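Protein BONZAI 1 (Arabidopsis thaliana, PDB 6KXT) negatively regulates cell death and plant defence responses and binds phospholipids in a calcium-dependent manner, this chain being the second C2 domain (C2B) of the copine. Local coordinates at residues Phe18-Leu23 against Ser133-Asp138; Gly98-Ser103 against Gln115-Ser120; Phe29-Pro34 against Arg56-Asn61; Pro34-Ser39 against Ile83-Phe88; Pro49-Glu54 against Val67-Gln72. All blocks are in the same frame, centred on the assembly; numbering follows the deposited sequence.

Contact 1: Phe18-Leu23 against Ser133-Asp138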
# COMPACT_ATOMS: atom_id res chain seq x y z
N PHE A 18 1.90 -4.31 6.44
CA PHE A 18 2.06 -4.78 5.06
C PHE A 18 3.29 -5.67 4.92
O PHE A 18 4.31 -5.44 5.56
CB PHE A 18 2.22 -3.60 4.11
CG PHE A 18 1.00 -2.74 3.94
CD1 PHE A 18 -0.09 -3.22 3.22
CD2 PHE A 18 0.95 -1.44 4.42
CE1 PHE A 18 -1.18 -2.41 2.96
CE2 PHE A 18 -0.15 -0.63 4.15
CZ PHE A 18 -1.22 -1.13 3.44
N ARG A 19 3.13 -6.67 4.07
CA ARG A 19 4.22 -7.61 3.74
C ARG A 19 4.20 -7.80 2.22
O ARG A 19 3.10 -7.84 1.62
CB ARG A 19 3.97 -8.94 4.45
CG ARG A 19 4.85 -10.07 3.95
CD ARG A 19 4.62 -11.28 4.87
NE ARG A 19 3.30 -11.93 4.74
CZ ARG A 19 3.02 -12.84 3.83
NH1 ARG A 19 3.91 -13.18 2.90
NH2 ARG A 19 1.84 -13.43 3.84
N CYS A 20 5.35 -7.97 1.59
CA CYS A 20 5.43 -8.38 0.19
C CYS A 20 6.13 -9.72 0.07
O CYS A 20 7.01 -10.04 0.93
CB CYS A 20 6.12 -7.38 -0.71
SG CYS A 20 5.28 -5.78 -0.75
N SER A 21 5.73 -10.46 -0.97
CA SER A 21 6.33 -11.76 -1.35
C SER A 21 6.97 -11.64 -2.73
O SER A 21 6.29 -11.18 -3.65
CB SER A 21 5.27 -12.81 -1.31
OG SER A 21 5.83 -14.10 -1.33
N ASN A 22 8.23 -12.06 -2.88
CA ASN A 22 8.84 -12.40 -4.18
C ASN A 22 8.96 -11.13 -5.05
O ASN A 22 8.64 -11.19 -6.23
CB ASN A 22 8.09 -13.59 -4.83
CG ASN A 22 8.79 -14.24 -6.01
OD1 ASN A 22 10.01 -14.16 -6.15
ND2 ASN A 22 8.02 -14.88 -6.89
N LEU A 23 9.44 -10.02 -4.49
CA LEU A 23 9.72 -8.85 -5.34
C LEU A 23 10.75 -9.25 -6.41
O LEU A 23 11.69 -10.02 -6.11
CB LEU A 23 10.25 -7.70 -4.49
CG LEU A 23 9.31 -7.19 -3.41
CD1 LEU A 23 9.92 -5.98 -2.77
CD2 LEU A 23 7.93 -6.86 -4.01
N SER A 133 4.93 -10.84 -7.99
CA SER A 133 5.03 -10.32 -6.62
C SER A 133 3.63 -10.00 -6.08
O SER A 133 2.72 -9.62 -6.86
CB SER A 133 5.94 -9.17 -6.52
OG SER A 133 5.58 -8.13 -7.43
N GLN A 134 3.47 -10.14 -4.78
CA GLN A 134 2.19 -9.96 -4.05
C GLN A 134 2.38 -9.14 -2.79
O GLN A 134 3.43 -9.16 -2.16
CB GLN A 134 1.55 -11.29 -3.69
CG GLN A 134 1.15 -12.08 -4.94
CD GLN A 134 0.71 -13.49 -4.67
OE1 GLN A 134 1.33 -14.17 -3.85
NE2 GLN A 134 -0.33 -13.92 -5.36
N LEU A 135 1.33 -8.39 -2.47
CA LEU A 135 1.16 -7.61 -1.24
C LEU A 135 0.18 -8.37 -0.36
O LEU A 135 -0.88 -8.83 -0.82
CB LEU A 135 0.59 -6.22 -1.55
CG LEU A 135 0.34 -5.29 -0.36
CD1 LEU A 135 1.62 -4.81 0.25
CD2 LEU A 135 -0.49 -4.09 -0.79
N PHE A 136 0.50 -8.49 0.90
CA PHE A 136 -0.31 -9.12 1.94
C PHE A 136 -0.55 -8.14 3.07
O PHE A 136 0.28 -7.21 3.33
CB PHE A 136 0.35 -10.38 2.47
CG PHE A 136 0.41 -11.52 1.49
CD1 PHE A 136 1.43 -11.63 0.58
CD2 PHE A 136 -0.55 -12.53 1.55
CE1 PHE A 136 1.44 -12.68 -0.35
CE2 PHE A 136 -0.52 -13.58 0.65
CZ PHE A 136 0.47 -13.65 -0.29
N VAL A 137 -1.64 -8.34 3.80
CA VAL A 137 -2.05 -7.49 4.94
C VAL A 137 -1.92 -8.38 6.18
O VAL A 137 -2.80 -9.24 6.42
CB VAL A 137 -3.46 -6.92 4.74
CG1 VAL A 137 -3.82 -6.05 5.94
CG2 VAL A 137 -3.52 -6.15 3.44
N ASP A 138 -0.78 -8.30 6.86
CA ASP A 138 -0.46 -9.21 7.99
C ASP A 138 -1.28 -8.82 9.21
O ASP A 138 -1.57 -9.66 10.05
CB ASP A 138 1.02 -9.16 8.37
CG ASP A 138 1.92 -10.10 7.60
OD1 ASP A 138 1.43 -10.75 6.64
OD2 ASP A 138 3.12 -10.15 7.99
O HOH W 1 -0.12 -12.43 5.91
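The guanidinium of R19 lies flat over one face of the F136 ring, its plane turned 16° from that of the ring, with CZ of R19 4.1 Å from the F136 centroid in a cation-pi stack. NH2 comes closest, 3.3 Å from F136 CG, so the overlap is shifted toward the rim. D138 and a water take the guanidinium edge: R19 NE donates in plane to the syn lone pair of D138 OD1, a 2.9 Å salt bridge, and NH2 gives to the water. This lies on one face of the antiparallel pair 18-21 and 133-137, neighbours in the C2 beta sandwich. R19 and F136 are a hydrogen-bonded pair, and a bend at chi3 (70°) folds the arginine back over its partner. Putting a leucine at R19 would probably leave D138 without its charged mate and strip the F136 face of its cationic cover. On the buried face, the C20-L135 and F18-V137 pairs are non-hydrogen-bonded; L135 CD1 packs 3.8 Å from F18 CD1 and 3.9 Å from C20 SG, while L36 of the other sheet touches F18 and L135. F136 O approaches the F18 ring edge and accepts a CA-H...O contact from F18 CA at 3.5 Å.

Contact 2: Gly98-Ser103 against Gln115-Ser120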
# COMPACT_ATOMS: atom_id res chain seq x y z
N GLY A 98 5.80 -1.90 -8.03
CA GLY A 98 4.44 -2.41 -8.31
C GLY A 98 3.39 -1.54 -7.67
O GLY A 98 3.70 -0.81 -6.73
N LYS A 99 2.18 -1.63 -8.22
CA LYS A 99 1.02 -0.83 -7.79
C LYS A 99 -0.14 -1.77 -7.46
O LYS A 99 -0.40 -2.78 -8.16
CB LYS A 99 0.61 0.03 -8.99
CG LYS A 99 -0.56 0.94 -8.77
CD LYS A 99 -0.80 1.79 -10.00
CE LYS A 99 -1.82 2.84 -9.63
NZ LYS A 99 -2.21 3.61 -10.82
N VAL A 100 -0.88 -1.36 -6.45
CA VAL A 100 -2.21 -1.91 -6.07
C VAL A 100 -3.19 -0.74 -5.88
O VAL A 100 -2.76 0.34 -5.47
CB VAL A 100 -1.99 -2.74 -4.79
CG1 VAL A 100 -3.24 -2.93 -3.95
CG2 VAL A 100 -1.28 -4.06 -5.14
N GLN A 101 -4.43 -0.96 -6.22
CA GLN A 101 -5.53 -0.02 -5.95
C GLN A 101 -6.59 -0.74 -5.13
O GLN A 101 -7.25 -1.64 -5.66
CB GLN A 101 -6.04 0.60 -7.24
CG GLN A 101 -7.23 1.52 -6.96
CD GLN A 101 -7.77 2.22 -8.19
OE1 GLN A 101 -7.03 2.54 -9.11
NE2 GLN A 101 -9.06 2.47 -8.18
N LYS A 102 -6.71 -0.39 -3.86
CA LYS A 102 -7.57 -1.10 -2.89
C LYS A 102 -8.07 -0.08 -1.88
O LYS A 102 -7.33 0.81 -1.49
CB LYS A 102 -6.77 -2.15 -2.12
CG LYS A 102 -6.36 -3.38 -2.90
CD LYS A 102 -7.45 -4.43 -2.87
CE LYS A 102 -7.38 -5.41 -4.01
NZ LYS A 102 -7.78 -4.80 -5.30
N SER A 103 -9.27 -0.26 -1.35
CA SER A 103 -9.76 0.52 -0.20
C SER A 103 -9.33 -0.12 1.10
O SER A 103 -8.85 -1.27 1.11
CB SER A 103 -11.26 0.59 -0.18
OG SER A 103 -11.82 -0.72 -0.02
N GLN A 115 -5.19 -13.82 2.02
CA GLN A 115 -4.94 -13.81 0.56
C GLN A 115 -4.11 -12.57 0.22
O GLN A 115 -4.36 -11.51 0.82
CB GLN A 115 -6.28 -13.83 -0.21
CG GLN A 115 -7.01 -15.19 -0.15
CD GLN A 115 -6.44 -16.21 -1.11
OE1 GLN A 115 -6.73 -16.15 -2.29
NE2 GLN A 115 -5.68 -17.19 -0.64
N GLY A 116 -3.25 -12.70 -0.76
CA GLY A 116 -2.52 -11.53 -1.25
C GLY A 116 -3.19 -10.90 -2.47
O GLY A 116 -4.17 -11.42 -3.00
N ILE A 117 -2.63 -9.81 -2.88
CA ILE A 117 -3.01 -9.09 -4.13
C ILE A 117 -1.75 -8.97 -4.99
O ILE A 117 -0.76 -8.39 -4.49
CB ILE A 117 -3.73 -7.76 -3.85
CG1 ILE A 117 -4.04 -7.04 -5.17
CG2 ILE A 117 -2.96 -6.81 -2.97
CD1 ILE A 117 -5.07 -7.70 -5.95
N ASN A 118 -1.82 -9.43 -6.23
CA ASN A 118 -0.66 -9.29 -7.12
C ASN A 118 -0.42 -7.81 -7.47
O ASN A 118 -1.39 -7.09 -7.77
CB ASN A 118 -0.79 -10.12 -8.37
CG ASN A 118 -0.60 -11.59 -8.07
OD1 ASN A 118 -1.43 -12.22 -7.41
ND2 ASN A 118 0.46 -12.18 -8.59
N PHE A 119 0.81 -7.37 -7.45
CA PHE A 119 1.17 -6.06 -7.98
C PHE A 119 0.94 -6.02 -9.49
O PHE A 119 1.07 -7.06 -10.16
CB PHE A 119 2.63 -5.79 -7.66
CG PHE A 119 2.93 -5.36 -6.24
CD1 PHE A 119 2.42 -4.18 -5.74
CD2 PHE A 119 3.71 -6.11 -5.39
CE1 PHE A 119 2.69 -3.74 -4.44
CE2 PHE A 119 3.99 -5.68 -4.10
CZ PHE A 119 3.48 -4.48 -3.61
N SER A 120 0.74 -4.80 -9.96
CA SER A 120 0.81 -4.57 -11.42
C SER A 120 1.55 -3.31 -11.76
O SER A 120 1.96 -2.55 -10.88
CB SER A 120 -0.55 -4.56 -12.05
OG SER A 120 -1.24 -3.40 -11.65
O HOH W 2 -2.49 -4.69 -8.55
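The strands 98-102 and 117-120 meet at 124°, far from a regular antiparallel pairing, and share a single bridge, K99 with S120. They belong to different sheets of the C2 sandwich, joined here at a corner after the intervening helix 104-113. The bridge is hydrogen-bonded both ways: K99 N gives to S120 O at 2.8 Å and S120 N to K99 O. Beyond it the chains part, and a water takes over, donating to K99 O and also to N118 O at 2.8 Å. G98 lies against the F119 side chain, whose CD1 comes 3.4 Å from G98 C; a CB on the glycine would clash with F119 CB. Further along the strand V100 puts CG2 3.8 Å from F119 CD1, crossing the phenylalanine at about a right angle, and also touches I117 CG2. With CG1 anti to its backbone N (chi1 177°), I117 sends CD1 on toward K102, and the two meet tip to tip, I117 CD1 to K102 CE at 3.8 Å. L110 of the helix also touches I117, and L107 touches K102. The lysine chain bends at chi2 and chi4, bringing K102 NZ back to Q101 O at 3.2 Å, above the carbonyl plane.

Contact 3: Phe29-Pro34 against Arg56-Asn61. With SO4 (sulfate ion), chain D.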
# COMPACT_ATOMS: atom_id res chain seq x y z
N PHE A 29 21.30 -6.38 -11.91
CA PHE A 29 20.57 -5.27 -11.28
C PHE A 29 20.71 -5.42 -9.78
O PHE A 29 20.59 -6.54 -9.23
CB PHE A 29 19.10 -5.24 -11.69
CG PHE A 29 18.85 -4.88 -13.14
CD1 PHE A 29 19.08 -5.78 -14.17
CD2 PHE A 29 18.30 -3.64 -13.46
CE1 PHE A 29 18.82 -5.44 -15.49
CE2 PHE A 29 18.03 -3.30 -14.78
CZ PHE A 29 18.29 -4.21 -15.79
N SER A 30 21.00 -4.31 -9.11
CA SER A 30 21.02 -4.27 -7.65
C SER A 30 19.66 -4.72 -7.08
O SER A 30 18.60 -4.54 -7.73
CB SER A 30 21.41 -2.91 -7.14
OG SER A 30 20.41 -1.97 -7.49
N LYS A 31 19.70 -5.36 -5.93
CA LYS A 31 18.46 -5.79 -5.26
C LYS A 31 17.66 -4.54 -4.90
O LYS A 31 18.25 -3.50 -4.52
CB LYS A 31 18.91 -6.58 -4.04
CG LYS A 31 17.92 -7.49 -3.39
CD LYS A 31 18.53 -8.34 -2.26
CE LYS A 31 19.51 -9.42 -2.69
NZ LYS A 31 19.74 -10.37 -1.57
N SER A 32 16.35 -4.64 -4.90
CA SER A 32 15.48 -3.56 -4.40
C SER A 32 15.72 -3.25 -2.93
O SER A 32 15.96 -4.14 -2.13
CB SER A 32 14.05 -3.93 -4.63
OG SER A 32 13.74 -4.01 -6.03
N ASP A 33 15.58 -1.96 -2.63
CA ASP A 33 15.46 -1.42 -1.26
C ASP A 33 14.05 -0.88 -1.11
O ASP A 33 13.81 0.31 -1.29
CB ASP A 33 16.47 -0.31 -1.02
CG ASP A 33 17.89 -0.77 -1.31
OD1 ASP A 33 18.32 -1.75 -0.69
OD2 ASP A 33 18.58 -0.08 -2.14
N PRO A 34 13.05 -1.76 -0.85
CA PRO A 34 11.68 -1.35 -1.00
C PRO A 34 11.08 -0.59 0.20
O PRO A 34 11.45 -0.78 1.33
CB PRO A 34 10.94 -2.68 -1.13
CG PRO A 34 11.76 -3.63 -0.31
CD PRO A 34 13.19 -3.17 -0.55
N ARG A 56 13.46 -0.78 3.58
CA ARG A 56 14.15 -2.01 4.02
C ARG A 56 15.19 -2.34 2.97
O ARG A 56 14.83 -2.82 1.88
CB ARG A 56 13.21 -3.18 4.28
CG ARG A 56 12.28 -2.93 5.45
CD ARG A 56 11.26 -4.04 5.63
NE ARG A 56 11.90 -5.34 5.80
CZ ARG A 56 12.41 -5.84 6.95
NH1 ARG A 56 12.25 -5.23 8.10
NH2 ARG A 56 13.04 -7.01 6.87
N LYS A 57 16.45 -2.26 3.33
CA LYS A 57 17.53 -2.49 2.34
C LYS A 57 17.61 -3.95 1.90
O LYS A 57 17.57 -4.84 2.75
CB LYS A 57 18.87 -2.03 2.97
CG LYS A 57 19.04 -0.54 3.22
CD LYS A 57 19.45 0.19 1.98
CE LYS A 57 20.81 -0.23 1.46
NZ LYS A 57 21.01 0.11 0.03
N ASN A 58 17.72 -4.16 0.59
CA ASN A 58 18.12 -5.45 -0.01
C ASN A 58 17.13 -6.56 0.36
O ASN A 58 17.52 -7.71 0.67
CB ASN A 58 19.56 -5.80 0.40
CG ASN A 58 20.51 -4.90 -0.33
OD1 ASN A 58 20.47 -4.85 -1.54
ND2 ASN A 58 21.33 -4.19 0.45
N ASP A 59 15.85 -6.22 0.43
CA ASP A 59 14.85 -7.21 0.91
C ASP A 59 13.81 -7.49 -0.17
O ASP A 59 13.06 -6.57 -0.55
CB ASP A 59 14.20 -6.71 2.19
CG ASP A 59 13.37 -7.70 2.95
OD1 ASP A 59 13.25 -8.83 2.46
OD2 ASP A 59 12.91 -7.30 4.07
N LEU A 60 13.69 -8.72 -0.61
CA LEU A 60 12.70 -9.10 -1.65
C LEU A 60 11.43 -9.66 -0.99
O LEU A 60 10.47 -9.93 -1.72
CB LEU A 60 13.31 -10.11 -2.63
CG LEU A 60 14.61 -9.65 -3.31
CD1 LEU A 60 15.16 -10.78 -4.17
CD2 LEU A 60 14.38 -8.42 -4.18
N ASN A 61 11.37 -9.79 0.34
CA ASN A 61 10.19 -10.29 1.07
C ASN A 61 9.94 -9.41 2.29
O ASN A 61 9.90 -9.91 3.42
CB ASN A 61 10.34 -11.76 1.39
CG ASN A 61 10.57 -12.57 0.14
OD1 ASN A 61 9.59 -12.99 -0.47
ND2 ASN A 61 11.83 -12.80 -0.22
S SO4 D . 13.70 -8.40 10.12
O1 SO4 D . 12.58 -7.54 10.01
O2 SO4 D . 14.14 -8.87 8.84
O3 SO4 D . 13.23 -9.52 10.91
O4 SO4 D . 14.81 -7.73 10.77
O HOH W 3 22.17 -5.60 -4.34
O HOH W 4 20.35 -2.35 -2.87
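D33 OD1 takes the backbone N of N58 on its anti lone pair at 2.8 Å, while K57 curls back so that its NZ faces both carboxylate oxygens, a salt bridge of 3.3 Å from K57 NZ to D33 OD2 with weak hydrogen bonds. Bends at chi2 (-81°) and chi3 (-64°) fold this lysine over the aspartate. Alongside, K31 runs its aliphatic part across the turn, CD 3.2 Å from N58 O and CG 3.7 Å from L60 CD2. A water links K31 N with N58 OD1, the latter weakly. At the other end R56 N donates to P34 O at 3.0 Å, and P34 CG leans on D59 O. The partners are set by a type II turn from R56 to D59. R56 grips D59 OD2 side-on with NE and NH2, and D59 OD1 receives N61 N in an Asx turn. The same guanidinium binds a sulfate, probably from the crystallisation liquor, with NH2 2.9 Å from its O2. D33 N is held in turn by D87 OD1. These are loops at one end of the C2 sandwich; S32-D33-P34 matches the Ser-Asp-Pro motif whose aspartate, in calcium-binding relatives, is a metal ligand.

Contact 4: Pro34-Ser39 against Ile83-Phe88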
# COMPACT_ATOMS: atom_id res chain seq x y z
N PRO A 34 13.05 -1.76 -0.85
CA PRO A 34 11.68 -1.35 -1.00
C PRO A 34 11.08 -0.59 0.20
O PRO A 34 11.45 -0.78 1.33
CB PRO A 34 10.94 -2.68 -1.13
CG PRO A 34 11.76 -3.63 -0.31
CD PRO A 34 13.19 -3.17 -0.55
N PHE A 35 10.15 0.26 -0.17
CA PHE A 35 9.23 0.95 0.73
C PHE A 35 7.88 1.06 0.03
O PHE A 35 7.76 0.87 -1.21
CB PHE A 35 9.80 2.33 1.12
CG PHE A 35 9.90 3.38 0.05
CD1 PHE A 35 10.89 3.33 -0.91
CD2 PHE A 35 8.97 4.41 -0.04
CE1 PHE A 35 10.99 4.28 -1.90
CE2 PHE A 35 9.09 5.41 -1.01
CZ PHE A 35 10.09 5.33 -1.95
N LEU A 36 6.86 1.29 0.87
CA LEU A 36 5.48 1.49 0.36
C LEU A 36 5.04 2.93 0.59
O LEU A 36 5.39 3.54 1.62
CB LEU A 36 4.44 0.60 1.04
CG LEU A 36 4.67 -0.90 1.02
CD1 LEU A 36 3.54 -1.61 1.75
CD2 LEU A 36 4.79 -1.38 -0.40
N VAL A 37 4.27 3.45 -0.34
CA VAL A 37 3.59 4.75 -0.20
C VAL A 37 2.11 4.49 -0.42
O VAL A 37 1.71 3.85 -1.39
CB VAL A 37 4.13 5.77 -1.22
CG1 VAL A 37 3.34 7.05 -1.12
CG2 VAL A 37 5.63 5.96 -1.02
N VAL A 38 1.29 4.96 0.52
CA VAL A 38 -0.19 4.97 0.38
C VAL A 38 -0.62 6.37 -0.01
O VAL A 38 -0.15 7.32 0.64
CB VAL A 38 -0.85 4.54 1.69
CG1 VAL A 38 -2.34 4.51 1.53
CG2 VAL A 38 -0.37 3.16 2.10
N SER A 39 -1.40 6.48 -1.06
CA SER A 39 -1.82 7.80 -1.59
C SER A 39 -3.32 7.85 -1.80
O SER A 39 -3.99 6.92 -2.28
CB SER A 39 -1.08 8.15 -2.88
OG SER A 39 0.29 8.03 -2.68
N ILE A 83 -1.58 2.02 -3.48
CA ILE A 83 -0.45 1.51 -2.65
C ILE A 83 0.62 1.13 -3.62
O ILE A 83 0.39 0.28 -4.46
CB ILE A 83 -0.86 0.34 -1.73
CG1 ILE A 83 -2.06 0.74 -0.88
CG2 ILE A 83 0.31 -0.07 -0.86
CD1 ILE A 83 -2.90 -0.43 -0.40
N GLU A 84 1.75 1.82 -3.59
CA GLU A 84 2.84 1.51 -4.53
C GLU A 84 4.08 1.13 -3.75
O GLU A 84 4.46 1.78 -2.76
CB GLU A 84 3.18 2.72 -5.40
CG GLU A 84 2.01 3.12 -6.24
CD GLU A 84 2.41 3.73 -7.57
OE1 GLU A 84 2.98 4.86 -7.56
OE2 GLU A 84 2.03 3.08 -8.58
N CYS A 85 4.73 0.07 -4.22
CA CYS A 85 6.04 -0.36 -3.72
C CYS A 85 7.11 0.24 -4.67
O CYS A 85 6.96 0.10 -5.88
CB CYS A 85 6.08 -1.87 -3.66
SG CYS A 85 7.64 -2.47 -2.97
N SER A 86 8.08 0.92 -4.10
CA SER A 86 9.20 1.56 -4.84
C SER A 86 10.53 1.15 -4.24
O SER A 86 10.64 0.79 -3.04
CB SER A 86 9.10 3.05 -4.86
OG SER A 86 7.91 3.46 -5.52
N ASP A 87 11.51 1.18 -5.13
CA ASP A 87 12.94 0.95 -4.82
C ASP A 87 13.60 2.30 -4.49
O ASP A 87 13.70 3.14 -5.39
CB ASP A 87 13.61 0.34 -6.04
CG ASP A 87 15.06 -0.03 -5.83
OD1 ASP A 87 15.51 -0.06 -4.69
OD2 ASP A 87 15.71 -0.37 -6.84
N PHE A 88 14.00 2.50 -3.25
CA PHE A 88 14.67 3.74 -2.79
C PHE A 88 16.07 3.83 -3.41
O PHE A 88 16.90 2.91 -3.27
CB PHE A 88 14.79 3.77 -1.26
CG PHE A 88 15.24 5.12 -0.76
CD1 PHE A 88 14.30 6.11 -0.50
CD2 PHE A 88 16.57 5.36 -0.48
CE1 PHE A 88 14.71 7.36 -0.04
CE2 PHE A 88 16.97 6.61 -0.01
CZ PHE A 88 16.04 7.59 0.22
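L36 CD2 presses on C85 CB at 3.5 Å at the centre of an antiparallel ladder, strands 34-39 and 83-87, in the four-stranded sheet of the C2 sandwich. Along the same inward face, C85 turns SG away from its own N (chi1 -177°), and this SG reaches P34 CB at 3.8 Å. At the far end V38 and I83 lie side by side, pointing the same way, with V38 CG2 4.2 Å from I83 CG1. L135 of the opposing sheet packs on I83, so this face belongs to the core. The other face carries F35, S86, V37 and E84. F35 has CG between its backbone N and carbonyl carbon (chi1 68°), which lays the ring across the neighbouring strand: CD1 is 3.3 Å from S86 O and CE1 3.7 Å from S86 CB. F88 N lies in plane at the ring edge, and F88 CB touches CE1 at 3.9 Å. H94 meets the F35 ring edge-to-face and stacks on F88. Replacing F35 by an alanine would probably open a gap over S86 and leave F88 and H94 without the ring they lean on. Backbone bonds pair F35 with S86 and V37 with E84, two each. S86 O, besides receiving F35 N, draws a CA-H...O contact from P34 CA at 3.1 Å.

Contact 5: Pro49-Glu54 against Val67-Gln72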
# COMPACT_ATOMS: atom_id res chain seq x y z
N PRO A 49 0.34 11.45 -1.47
CA PRO A 49 0.91 10.57 -0.46
C PRO A 49 0.42 10.93 0.95
O PRO A 49 0.47 12.10 1.32
CB PRO A 49 2.42 10.78 -0.59
CG PRO A 49 2.57 11.20 -2.03
CD PRO A 49 1.39 12.12 -2.26
N VAL A 50 -0.06 9.95 1.68
CA VAL A 50 -0.59 10.15 3.07
C VAL A 50 0.17 9.30 4.07
O VAL A 50 0.13 9.62 5.27
CB VAL A 50 -2.11 9.89 3.14
CG1 VAL A 50 -2.91 10.93 2.36
CG2 VAL A 50 -2.53 8.49 2.70
N SER A 51 0.86 8.25 3.63
CA SER A 51 1.63 7.40 4.52
C SER A 51 2.78 6.76 3.73
O SER A 51 2.60 6.46 2.56
CB SER A 51 0.75 6.37 5.11
OG SER A 51 1.46 5.70 6.12
N LYS A 52 3.93 6.62 4.35
CA LYS A 52 5.02 5.83 3.74
C LYS A 52 5.68 4.99 4.82
O LYS A 52 5.71 5.37 6.01
CB LYS A 52 6.01 6.71 2.99
CG LYS A 52 6.78 7.69 3.86
CD LYS A 52 7.87 8.42 3.08
CE LYS A 52 8.64 9.41 3.91
NZ LYS A 52 9.03 8.86 5.23
N THR A 53 6.15 3.83 4.40
CA THR A 53 6.97 2.98 5.30
C THR A 53 8.42 3.47 5.27
O THR A 53 8.83 4.19 4.33
CB THR A 53 6.89 1.50 4.93
OG1 THR A 53 7.58 1.26 3.68
CG2 THR A 53 5.46 1.02 4.82
N GLU A 54 9.17 2.99 6.26
CA GLU A 54 10.65 2.97 6.21
C GLU A 54 11.11 2.13 5.01
O GLU A 54 10.36 1.27 4.50
CB GLU A 54 11.21 2.44 7.51
CG GLU A 54 11.01 0.95 7.71
CD GLU A 54 9.63 0.51 8.21
OE1 GLU A 54 8.78 1.38 8.50
OE2 GLU A 54 9.41 -0.72 8.32
N VAL A 67 1.80 0.98 9.81
CA VAL A 67 1.34 2.31 9.41
C VAL A 67 -0.05 2.57 10.00
O VAL A 67 -0.80 1.63 10.24
CB VAL A 67 1.37 2.52 7.90
CG1 VAL A 67 2.77 2.27 7.32
CG2 VAL A 67 0.35 1.71 7.16
N PHE A 68 -0.37 3.83 10.24
CA PHE A 68 -1.66 4.25 10.83
C PHE A 68 -2.35 5.16 9.84
O PHE A 68 -1.75 6.14 9.38
CB PHE A 68 -1.41 5.01 12.13
CG PHE A 68 -0.77 4.14 13.16
CD1 PHE A 68 0.61 3.99 13.20
CD2 PHE A 68 -1.54 3.36 14.00
CE1 PHE A 68 1.21 3.08 14.05
CE2 PHE A 68 -0.93 2.50 14.90
CZ PHE A 68 0.43 2.38 14.93
N LEU A 69 -3.55 4.81 9.45
CA LEU A 69 -4.32 5.60 8.47
C LEU A 69 -5.65 6.03 9.07
O LEU A 69 -6.44 5.19 9.54
CB LEU A 69 -4.54 4.74 7.23
CG LEU A 69 -3.30 4.45 6.40
CD1 LEU A 69 -3.56 3.35 5.38
CD2 LEU A 69 -2.78 5.73 5.73
N SER A 70 -5.91 7.31 9.01
CA SER A 70 -7.22 7.89 9.41
C SER A 70 -8.17 7.88 8.23
O SER A 70 -7.76 7.82 7.05
CB SER A 70 -7.00 9.30 9.92
OG SER A 70 -6.74 10.18 8.83
N VAL A 71 -9.44 8.11 8.52
CA VAL A 71 -10.48 8.37 7.52
C VAL A 71 -10.16 9.66 6.75
O VAL A 71 -10.40 9.66 5.55
CB VAL A 71 -11.87 8.40 8.19
CG1 VAL A 71 -12.92 8.96 7.25
CG2 VAL A 71 -12.26 7.00 8.65
N GLN A 72 -9.57 10.65 7.39
CA GLN A 72 -9.26 11.90 6.65
C GLN A 72 -8.15 11.60 5.61
O GLN A 72 -8.15 12.21 4.53
CB GLN A 72 -8.90 12.97 7.66
CG GLN A 72 -10.07 13.32 8.61
CD GLN A 72 -10.49 12.22 9.58
OE1 GLN A 72 -9.66 11.69 10.37
NE2 GLN A 72 -11.81 11.96 9.59
O HOH W 5 0.03 7.86 8.38
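At an edge of the C2 sandwich, the outermost strand 48-52 of one sheet faces the outermost strand 67-70 of the other, and S51 meets V67 between them. The short segments run antiparallel at 155° but stay 7.7 Å apart at closest approach of their axes, too far for ladder pairing, so side chains and a water make the contact. L69 packs by its CD2, 3.6 Å from S51 CB and 4.1 Å from V50 CG2, the valine and leucine crossing at about a right angle. Two residues back along the strand from L69, V67 CB stands 3.6 Å from S51 OG, and V67 CG1 meets T53 CG2 at 3.9 Å. A chi1 of -171° swings the S51 hydroxyl toward V67. A water donates to F68 O at 2.7 Å and makes a weak, longer link to S51 OG. The other end of T53 is polar, OG1 giving to E54 O while taking L36 N. V50 and S51 both face V38 of strand 34-40, a classic beta bulge. Behind V67, F18 of strand 13-21 packs, and backbone bonds tie V67 to I16 and L69 to T14. Beyond L69 the chain passes through S70, the N-cap of helix 71-74.

Overall arrangement
Four of the contacts lie on the strands of the two sheets of one C2 sandwich, and contact 3 joins loops at its end. Contacts 1 and 2 are joined in the five-stranded sheet, where L135 O lies 2.9 Å from I117 N, and contacts 2 and 4 in the other, with G98 O 2.9 Å from C85 N. Between sheets, F18 CB of contact 1 is 3.4 Å from L36 CD1 of contact 4. Strand 48-52 of contact 5 is the sheet neighbour of strand 34-40 of contact 4 (V38 O to V50 N 2.8 Å), and V67 of contact 5 reaches F18. Contact 3 shares P34 with contact 4 and bonds L23 of contact 1; the bound sulfate sits on R56 of contact 3.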